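Local coordinates for protein 5-carboxymethyl-2-hydroxymuconate semialdehyde dehydrogenase (Thermus thermophilus, PDB 2D4E) that probably oxidises 5-carboxymethyl-2-hydroxymuconate semialdehyde to the corresponding acid with NAD as cofactor, as a member of the aldehyde dehydrogenase family, at residues V36-G41 with E63-R68; A58-E63 with Q226-E231. All coordinates share one frame; numbering follows the deposited sequence.

The two contacts illustrate how one short connection can be tied down at several points. Their centres lie about 9 Å apart, and their segments alternate along the chain: 36-41, then 58-63 and 63-68, which share E63, and much later 226-231. Segment 58-63 takes the chain from the end of strand 53-59, through a short loop, to the first residue of helix 63-80, so interaction 1 fastens the first turns of that helix to the loop between strands 34-36 and 43-48, while interaction 2 fastens the approach to it against the start of helix 229-238. S38 of the first contact joins the two through a probable hydrogen bond, its OG 2.8 Å from R60 O. The N-terminal elements are thereby anchored to the NAD-binding part of the fold.

Interaction 1 of 2, residues V36-G41 with E63-R68; sequences VPSESG and EREVDR
The carboxylate of E39 sits between two guanidinium groups and is parallel to neither: its plane is turned 43° from that of R64 and 35° from that of R68. R68 takes water 1 in its plane, at the edge, through NH1, and the same water donates to P37 O; the methyl CG2 of V36 approaches R68 NH2 obliquely at 3.8 Å. E39 reaches the pair with its chain extended beyond CG, OE2 lying 3.2 Å from R64 NH1 in a salt bridge and OE1 making a weak, bent bond of 3.4 Å to R68 NH1. A straighter bond lies deeper: E39 N donates to E65 OE1 at 2.7 Å, nearly along the C-O axis. A bend at chi2 (72°) carries the E65 carboxylate up to the loop backbone, where OE1 also accepts from water 2, itself held by S40 N, and OE2 accepts from G62 N. The acid thus serves the N-H groups of both central residues of the type I turn S38 to G41, E39 directly and S40 through the water. S38 OG is hydrogen-bonded to H29. The loop follows strand 34-36 and rests on the opening turns of helix 63-80, with strand 29-31 alongside and helix 229-238 packed against V66.

Interaction 2 of 2, residues A58-E63 with Q226-E231; sequences AARGGE and QGFGEE. With NAD (nicotinamide-adenine-dinucleotide), chain K.
G61 N donates to Q226 O at 2.7 Å, tilted out of the carbonyl plane, where the backbones run close enough to put R60 CA 4.7 Å from G227 CA. The closeness is tied to the glycines: a side chain on G61 would run into Q226 O, and one on G227 into G61 O. Beyond them, R60 stretches out fully, CG opposite the backbone N (chi1 -175°), and presents its guanidinium side-on to E231. NE meets OE2 at 2.9 Å and NH2 meets OE1 at 2.6 Å, both on syn lone pairs, with the two planes only 7° apart. F228 comes in with its rim, its CE1 3.3 Å from R60 CZ over one guanidinium face, the planes 62° apart; F44 meets the same ring from strand 43-48. Water 3 links G61 O, F228 N and E231 OE2. With an alanine in place of R60, the E231 carboxylate would probably lose both of its nitrogen partners here and be freer to turn, and the rim of F228 would lose the flat group it lies against. Q226 sends its amide to P202 and T206. F228 is the N-cap residue of helix 229-238, and G229 CA lies 3.1 Å from NAD O2B; G229 belongs to the NAD pocket, and the glycine-rich strand-turn-helix connection is consistent with a Rossmann-type pattern.

Interaction 1 of 2, residues V36-G41 with E63-R68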
ATOM      1  N   VAL C  36      -8.624 -23.116  36.908  1.00 24.26           N
ATOM      2  CA  VAL C  36      -8.411 -24.447  37.453  1.00 23.88           C
ATOM      3  C   VAL C  36      -6.956 -24.676  37.829  1.00 25.33           C
ATOM      4  O   VAL C  36      -6.052 -24.051  37.271  1.00 23.75           O
ATOM      5  CB  VAL C  36      -8.804 -25.544  36.439  1.00 25.76           C
ATOM      6  CG1 VAL C  36     -10.260 -25.377  36.015  1.00 22.68           C
ATOM      7  CG2 VAL C  36      -7.873 -25.487  35.232  1.00 22.25           C
ATOM      8  N   PRO C  37      -6.712 -25.582  38.789  1.00 26.51           N
ATOM      9  CA  PRO C  37      -5.358 -25.904  39.236  1.00 24.88           C
ATOM     10  C   PRO C  37      -4.832 -26.991  38.315  1.00 26.25           C
ATOM     11  O   PRO C  37      -5.543 -27.441  37.418  1.00 23.58           O
ATOM     12  CB  PRO C  37      -5.587 -26.436  40.639  1.00 25.74           C
ATOM     13  CG  PRO C  37      -6.846 -27.233  40.446  1.00 27.92           C
ATOM     14  CD  PRO C  37      -7.712 -26.281  39.622  1.00 28.56           C
ATOM     15  N   SER C  38      -3.593 -27.409  38.527  1.00 26.03           N
ATOM     16  CA  SER C  38      -3.038 -28.483  37.721  1.00 25.70           C
ATOM     17  C   SER C  38      -3.692 -29.756  38.256  1.00 31.13           C
ATOM     18  O   SER C  38      -4.103 -29.796  39.416  1.00 29.77           O
ATOM     19  CB  SER C  38      -1.525 -28.551  37.902  1.00 23.86           C
ATOM     20  OG  SER C  38      -0.927 -27.322  37.542  1.00 31.05           O
ATOM     21  N   GLU C  39      -3.803 -30.786  37.423  1.00 30.37           N
ATOM     22  CA  GLU C  39      -4.423 -32.028  37.869  1.00 31.54           C
ATOM     23  C   GLU C  39      -3.626 -32.659  39.005  1.00 31.34           C
ATOM     24  O   GLU C  39      -4.188 -33.343  39.860  1.00 32.94           O
ATOM     25  CB  GLU C  39      -4.554 -33.010  36.701  1.00 34.40           C
ATOM     26  CG  GLU C  39      -5.460 -32.499  35.581  1.00 36.73           C
ATOM     27  CD  GLU C  39      -5.603 -33.480  34.426  1.00 42.42           C
ATOM     28  OE1 GLU C  39      -6.159 -33.079  33.381  1.00 41.43           O
ATOM     29  OE2 GLU C  39      -5.168 -34.645  34.562  1.00 42.41           O
ATOM     30  N   SER C  40      -2.320 -32.411  39.023  1.00 32.20           N
ATOM     31  CA  SER C  40      -1.447 -32.957  40.058  1.00 29.76           C
ATOM     32  C   SER C  40      -1.570 -32.179  41.369  1.00 29.91           C
ATOM     33  O   SER C  40      -1.106 -32.634  42.416  1.00 31.05           O
ATOM     34  CB  SER C  40       0.013 -32.925  39.592  1.00 30.94           C
ATOM     35  OG  SER C  40       0.520 -31.599  39.599  1.00 30.71           O
ATOM     36  N   GLY C  41      -2.189 -31.003  41.308  1.00 27.45           N
ATOM     37  CA  GLY C  41      -2.345 -30.183  42.496  1.00 26.57           C
ATOM     38  C   GLY C  41      -1.072 -29.427  42.844  1.00 26.35           C
ATOM     39  O   GLY C  41      -1.052 -28.605  43.760  1.00 27.34           O
ATOM     40  N   GLU C  63       2.079 -31.059  30.572  1.00 24.54           N
ATOM     41  CA  GLU C  63       1.508 -31.550  29.321  1.00 24.70           C
ATOM     42  C   GLU C  63      -0.006 -31.650  29.327  1.00 22.00           C
ATOM     43  O   GLU C  63      -0.653 -31.323  28.339  1.00 22.39           O
ATOM     44  CB  GLU C  63       2.073 -32.930  28.985  1.00 31.97           C
ATOM     45  CG  GLU C  63       3.578 -32.978  28.819  1.00 46.21           C
ATOM     46  CD  GLU C  63       4.074 -34.367  28.447  1.00 56.04           C
ATOM     47  OE1 GLU C  63       5.308 -34.557  28.365  1.00 61.94           O
ATOM     48  OE2 GLU C  63       3.232 -35.268  28.234  1.00 57.06           O
ATOM     49  N   ARG C  64      -0.565 -32.120  30.436  1.00 24.40           N
ATOM     50  CA  ARG C  64      -2.011 -32.282  30.559  1.00 25.05           C
ATOM     51  C   ARG C  64      -2.785 -30.973  30.552  1.00 20.65           C
ATOM     52  O   ARG C  64      -3.830 -30.865  29.912  1.00 21.23           O
ATOM     53  CB  ARG C  64      -2.346 -33.065  31.833  1.00 29.21           C
ATOM     54  CG  ARG C  64      -2.297 -34.566  31.656  1.00 39.06           C
ATOM     55  CD  ARG C  64      -2.640 -35.288  32.946  1.00 47.95           C
ATOM     56  NE  ARG C  64      -3.069 -36.658  32.682  1.00 61.04           N
ATOM     57  CZ  ARG C  64      -4.207 -36.980  32.072  1.00 64.42           C
ATOM     58  NH1 ARG C  64      -5.047 -36.030  31.674  1.00 64.65           N
ATOM     59  NH2 ARG C  64      -4.514 -38.254  31.870  1.00 68.65           N
ATOM     60  N   GLU C  65      -2.285 -29.979  31.271  1.00 19.03           N
ATOM     61  CA  GLU C  65      -2.965 -28.693  31.306  1.00 19.36           C
ATOM     62  C   GLU C  65      -2.822 -28.029  29.936  1.00 14.99           C
ATOM     63  O   GLU C  65      -3.768 -27.423  29.414  1.00 17.44           O
ATOM     64  CB  GLU C  65      -2.376 -27.811  32.418  1.00 19.24           C
ATOM     65  CG  GLU C  65      -2.704 -28.306  33.837  1.00 21.41           C
ATOM     66  CD  GLU C  65      -1.954 -29.575  34.235  1.00 22.04           C
ATOM     67  OE1 GLU C  65      -2.463 -30.311  35.109  1.00 22.05           O
ATOM     68  OE2 GLU C  65      -0.851 -29.830  33.690  1.00 22.47           O
ATOM     69  N   VAL C  66      -1.645 -28.170  29.339  1.00 17.58           N
ATOM     70  CA  VAL C  66      -1.405 -27.594  28.023  1.00 17.82           C
ATOM     71  C   VAL C  66      -2.318 -28.256  26.989  1.00 19.27           C
ATOM     72  O   VAL C  66      -2.891 -27.576  26.134  1.00 23.20           O
ATOM     73  CB  VAL C  66       0.073 -27.764  27.602  1.00 17.08           C
ATOM     74  CG1 VAL C  66       0.259 -27.377  26.127  1.00 16.83           C
ATOM     75  CG2 VAL C  66       0.950 -26.889  28.482  1.00 17.12           C
ATOM     76  N   ASP C  67      -2.465 -29.576  27.074  1.00 20.44           N
ATOM     77  CA  ASP C  67      -3.316 -30.294  26.128  1.00 21.89           C
ATOM     78  C   ASP C  67      -4.758 -29.784  26.206  1.00 21.48           C
ATOM     79  O   ASP C  67      -5.395 -29.537  25.185  1.00 24.36           O
ATOM     80  CB  ASP C  67      -3.255 -31.802  26.402  1.00 23.79           C
ATOM     81  CG  ASP C  67      -4.084 -32.610  25.419  1.00 25.94           C
ATOM     82  OD1 ASP C  67      -3.911 -32.439  24.197  1.00 24.87           O
ATOM     83  OD2 ASP C  67      -4.912 -33.424  25.868  1.00 33.36           O
ATOM     84  N   ARG C  68      -5.267 -29.604  27.422  1.00 24.92           N
ATOM     85  CA  ARG C  68      -6.623 -29.105  27.606  1.00 20.06           C
ATOM     86  C   ARG C  68      -6.770 -27.677  27.074  1.00 21.02           C
ATOM     87  O   ARG C  68      -7.783 -27.338  26.465  1.00 22.58           O
ATOM     88  CB  ARG C  68      -7.004 -29.159  29.089  1.00 24.96           C
ATOM     89  CG  ARG C  68      -7.270 -30.565  29.610  1.00 24.58           C
ATOM     90  CD  ARG C  68      -7.231 -30.617  31.139  1.00 27.06           C
ATOM     91  NE  ARG C  68      -8.219 -29.733  31.755  1.00 31.17           N
ATOM     92  CZ  ARG C  68      -8.269 -29.452  33.056  1.00 33.92           C
ATOM     93  NH1 ARG C  68      -7.383 -29.986  33.892  1.00 31.34           N
ATOM     94  NH2 ARG C  68      -9.204 -28.635  33.524  1.00 31.50           N
TER
HETATM   95  O   HOH W   1      -7.419 -29.161  36.769  1.00 32.31           O
HETATM   96  O   HOH W   2      -0.931 -32.197  36.384  1.00 26.65           O

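Interaction 2 of 2, residues A58-E63 with Q226-E231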
ATOM      1  N   ALA C  58       1.716 -20.329  42.217  1.00 22.98           N
ATOM      2  CA  ALA C  58       0.984 -20.462  40.968  1.00 21.48           C
ATOM      3  C   ALA C  58       0.940 -21.936  40.588  1.00 22.03           C
ATOM      4  O   ALA C  58       1.891 -22.675  40.851  1.00 23.47           O
ATOM      5  CB  ALA C  58       1.672 -19.653  39.869  1.00 22.03           C
ATOM      6  N   ALA C  59      -0.162 -22.361  39.973  1.00 23.51           N
ATOM      7  CA  ALA C  59      -0.320 -23.753  39.552  1.00 22.40           C
ATOM      8  C   ALA C  59       0.814 -24.173  38.616  1.00 24.67           C
ATOM      9  O   ALA C  59       1.176 -23.442  37.691  1.00 25.94           O
ATOM     10  CB  ALA C  59      -1.665 -23.938  38.862  1.00 24.16           C
ATOM     11  N   ARG C  60       1.372 -25.355  38.857  1.00 20.25           N
ATOM     12  CA  ARG C  60       2.464 -25.858  38.038  1.00 23.51           C
ATOM     13  C   ARG C  60       1.915 -26.692  36.891  1.00 25.47           C
ATOM     14  O   ARG C  60       1.736 -27.901  37.019  1.00 27.11           O
ATOM     15  CB  ARG C  60       3.416 -26.695  38.895  1.00 21.88           C
ATOM     16  CG  ARG C  60       4.659 -27.172  38.166  1.00 23.03           C
ATOM     17  CD  ARG C  60       5.658 -27.770  39.138  1.00 23.17           C
ATOM     18  NE  ARG C  60       6.843 -28.285  38.459  1.00 31.94           N
ATOM     19  CZ  ARG C  60       7.907 -28.777  39.085  1.00 33.55           C
ATOM     20  NH1 ARG C  60       7.938 -28.821  40.410  1.00 34.88           N
ATOM     21  NH2 ARG C  60       8.939 -29.229  38.389  1.00 33.02           N
ATOM     22  N   GLY C  61       1.656 -26.031  35.767  1.00 28.01           N
ATOM     23  CA  GLY C  61       1.103 -26.707  34.605  1.00 27.58           C
ATOM     24  C   GLY C  61       2.066 -27.581  33.829  1.00 24.29           C
ATOM     25  O   GLY C  61       3.261 -27.295  33.746  1.00 22.23           O
ATOM     26  N   GLY C  62       1.529 -28.655  33.256  1.00 25.11           N
ATOM     27  CA  GLY C  62       2.335 -29.580  32.477  1.00 25.09           C
ATOM     28  C   GLY C  62       1.632 -29.967  31.189  1.00 26.09           C
ATOM     29  O   GLY C  62       0.693 -29.291  30.765  1.00 28.29           O
ATOM     30  N   GLU C  63       2.079 -31.059  30.572  1.00 24.54           N
ATOM     31  CA  GLU C  63       1.508 -31.550  29.321  1.00 24.70           C
ATOM     32  C   GLU C  63      -0.006 -31.650  29.327  1.00 22.00           C
ATOM     33  O   GLU C  63      -0.653 -31.323  28.339  1.00 22.39           O
ATOM     34  CB  GLU C  63       2.073 -32.930  28.985  1.00 31.97           C
ATOM     35  CG  GLU C  63       3.578 -32.978  28.819  1.00 46.21           C
ATOM     36  CD  GLU C  63       4.074 -34.367  28.447  1.00 56.04           C
ATOM     37  OE1 GLU C  63       5.308 -34.557  28.365  1.00 61.94           O
ATOM     38  OE2 GLU C  63       3.232 -35.268  28.234  1.00 57.06           O
ATOM     39  N   GLN C 226       0.039 -21.729  33.648  1.00 17.02           N
ATOM     40  CA  GLN C 226       1.207 -21.304  34.408  1.00 16.42           C
ATOM     41  C   GLN C 226       2.178 -22.473  34.475  1.00 17.26           C
ATOM     42  O   GLN C 226       1.765 -23.633  34.448  1.00 18.34           O
ATOM     43  CB  GLN C 226       0.800 -20.898  35.826  1.00 17.22           C
ATOM     44  CG  GLN C 226      -0.157 -19.731  35.894  1.00 16.79           C
ATOM     45  CD  GLN C 226       0.538 -18.391  35.747  1.00 19.53           C
ATOM     46  OE1 GLN C 226       1.706 -18.323  35.365  1.00 19.23           O
ATOM     47  NE2 GLN C 226      -0.183 -17.317  36.043  1.00 15.37           N
ATOM     48  N   GLY C 227       3.470 -22.179  34.562  1.00 17.47           N
ATOM     49  CA  GLY C 227       4.434 -23.263  34.642  1.00 18.44           C
ATOM     50  C   GLY C 227       5.810 -22.948  34.103  1.00 17.51           C
ATOM     51  O   GLY C 227       6.037 -21.895  33.504  1.00 19.59           O
ATOM     52  N   PHE C 228       6.728 -23.886  34.311  1.00 16.85           N
ATOM     53  CA  PHE C 228       8.113 -23.741  33.878  1.00 21.86           C
ATOM     54  C   PHE C 228       8.272 -23.864  32.368  1.00 22.61           C
ATOM     55  O   PHE C 228       7.478 -24.527  31.699  1.00 24.83           O
ATOM     56  CB  PHE C 228       8.976 -24.795  34.580  1.00 21.88           C
ATOM     57  CG  PHE C 228       8.953 -24.695  36.080  1.00 28.31           C
ATOM     58  CD1 PHE C 228       9.025 -25.841  36.865  1.00 35.04           C
ATOM     59  CD2 PHE C 228       8.876 -23.455  36.712  1.00 33.16           C
ATOM     60  CE1 PHE C 228       9.019 -25.755  38.265  1.00 39.35           C
ATOM     61  CE2 PHE C 228       8.872 -23.357  38.104  1.00 33.19           C
ATOM     62  CZ  PHE C 228       8.943 -24.510  38.883  1.00 32.50           C
ATOM     63  N   GLY C 229       9.311 -23.227  31.838  1.00 22.07           N
ATOM     64  CA  GLY C 229       9.568 -23.272  30.408  1.00 22.69           C
ATOM     65  C   GLY C 229       9.747 -24.675  29.854  1.00 26.54           C
ATOM     66  O   GLY C 229       9.171 -25.020  28.816  1.00 24.89           O
ATOM     67  N   GLU C 230      10.544 -25.487  30.543  1.00 24.10           N
ATOM     68  CA  GLU C 230      10.803 -26.853  30.108  1.00 28.15           C
ATOM     69  C   GLU C 230       9.595 -27.770  30.270  1.00 24.05           C
ATOM     70  O   GLU C 230       9.556 -28.854  29.696  1.00 24.03           O
ATOM     71  CB  GLU C 230      11.998 -27.432  30.868  1.00 27.08           C
ATOM     72  CG  GLU C 230      13.344 -27.026  30.303  1.00 37.31           C
ATOM     73  CD  GLU C 230      14.507 -27.469  31.178  1.00 47.82           C
ATOM     74  OE1 GLU C 230      14.480 -28.613  31.691  1.00 49.57           O
ATOM     75  OE2 GLU C 230      15.455 -26.672  31.345  1.00 49.32           O
ATOM     76  N   GLU C 231       8.608 -27.336  31.042  1.00 25.26           N
ATOM     77  CA  GLU C 231       7.418 -28.150  31.251  1.00 25.48           C
ATOM     78  C   GLU C 231       6.235 -27.620  30.441  1.00 23.14           C
ATOM     79  O   GLU C 231       5.981 -28.090  29.338  1.00 26.81           O
ATOM     80  CB  GLU C 231       7.086 -28.219  32.750  1.00 25.31           C
ATOM     81  CG  GLU C 231       8.199 -28.888  33.565  1.00 26.70           C
ATOM     82  CD  GLU C 231       7.922 -28.981  35.063  1.00 28.88           C
ATOM     83  OE1 GLU C 231       8.795 -29.513  35.778  1.00 29.91           O
ATOM     84  OE2 GLU C 231       6.849 -28.529  35.532  1.00 28.43           O
TER
HETATM   85  PA  NAD K1701      13.487 -17.002  28.767  1.00 28.04           P
HETATM   86  O1A NAD K1701      14.082 -18.117  29.495  1.00 35.18           O
HETATM   87  O2A NAD K1701      13.655 -17.137  27.310  1.00 32.03           O
HETATM   88  O5B NAD K1701      11.895 -16.822  29.029  1.00 29.93           O
HETATM   89  C5B NAD K1701      10.894 -16.521  28.001  1.00 24.02           C
HETATM   90  C4B NAD K1701       9.817 -17.581  28.073  1.00 26.30           C
HETATM   91  O4B NAD K1701      10.457 -18.774  27.568  1.00 25.28           O
HETATM   92  C3B NAD K1701       9.363 -17.958  29.511  1.00 24.85           C
HETATM   93  O3B NAD K1701       7.930 -17.851  29.636  1.00 20.81           O
HETATM   94  C2B NAD K1701       9.905 -19.388  29.670  1.00 25.91           C
HETATM   95  O2B NAD K1701       9.096 -20.211  30.540  1.00 22.44           O
HETATM   96  C1B NAD K1701       9.935 -19.866  28.232  1.00 21.50           C
HETATM   97  N9A NAD K1701      10.843 -20.981  28.036  1.00 23.48           N
HETATM   98  C8A NAD K1701      12.100 -21.198  28.571  1.00 20.45           C
HETATM   99  N7A NAD K1701      12.669 -22.359  28.172  1.00 22.94           N
HETATM  100  C5A NAD K1701      11.699 -22.900  27.328  1.00 20.50           C
HETATM  101  C6A NAD K1701      11.664 -24.130  26.568  1.00 26.71           C
HETATM  102  N6A NAD K1701      12.662 -25.018  26.571  1.00 28.32           N
HETATM  103  N1A NAD K1701      10.520 -24.360  25.818  1.00 22.55           N
HETATM  104  C2A NAD K1701       9.483 -23.432  25.822  1.00 20.01           C
HETATM  105  N3A NAD K1701       9.427 -22.286  26.486  1.00 23.38           N
HETATM  106  C4A NAD K1701      10.565 -22.065  27.226  1.00 23.35           C
HETATM  107  O3  NAD K1701      14.117 -15.725  29.305  1.00 38.43           O
HETATM  108  PN  NAD K1701      13.688 -14.402  30.067  1.00 29.83           P
HETATM  109  O1N NAD K1701      14.575 -14.320  31.246  1.00 41.02           O
HETATM  110  O2N NAD K1701      12.241 -14.447  30.339  1.00 31.72           O
HETATM  111  O5D NAD K1701      14.201 -13.483  28.931  1.00 42.63           O
HETATM  112  C5D NAD K1701      14.591 -12.134  29.017  1.00 23.70           C
HETATM  113  C4D NAD K1701      15.004 -12.009  27.584  1.00 23.47           C
HETATM  114  O4D NAD K1701      13.900 -11.634  26.731  1.00 21.05           O
HETATM  115  C3D NAD K1701      16.189 -11.102  27.287  1.00 23.42           C
HETATM  116  O3D NAD K1701      17.190 -11.741  26.469  1.00 29.39           O
HETATM  117  C2D NAD K1701      15.492  -9.918  26.619  1.00 19.11           C
HETATM  118  O2D NAD K1701      16.406  -9.207  25.758  1.00 20.88           O
HETATM  119  C1D NAD K1701      14.349 -10.603  25.905  1.00 22.68           C
HETATM  120  N1N NAD K1701      13.243  -9.693  25.565  1.00 23.91           N
HETATM  121  C2N NAD K1701      13.191  -9.392  24.212  1.00 20.92           C
HETATM  122  C3N NAD K1701      12.183  -8.526  23.814  1.00 23.47           C
HETATM  123  C7N NAD K1701      12.028  -8.097  22.363  1.00 20.13           C
HETATM  124  O7N NAD K1701      11.120  -7.338  22.078  1.00 25.59           O
HETATM  125  N7N NAD K1701      12.887  -8.546  21.431  1.00 21.78           N
HETATM  126  C4N NAD K1701      11.230  -7.960  24.780  1.00 25.85           C
HETATM  127  C5N NAD K1701      11.409  -8.363  26.135  1.00 20.86           C
HETATM  128  C6N NAD K1701      12.377  -9.211  26.599  1.00 19.12           C
HETATM  129  O   HOH W   3       5.393 -26.157  35.132  1.00 20.90           O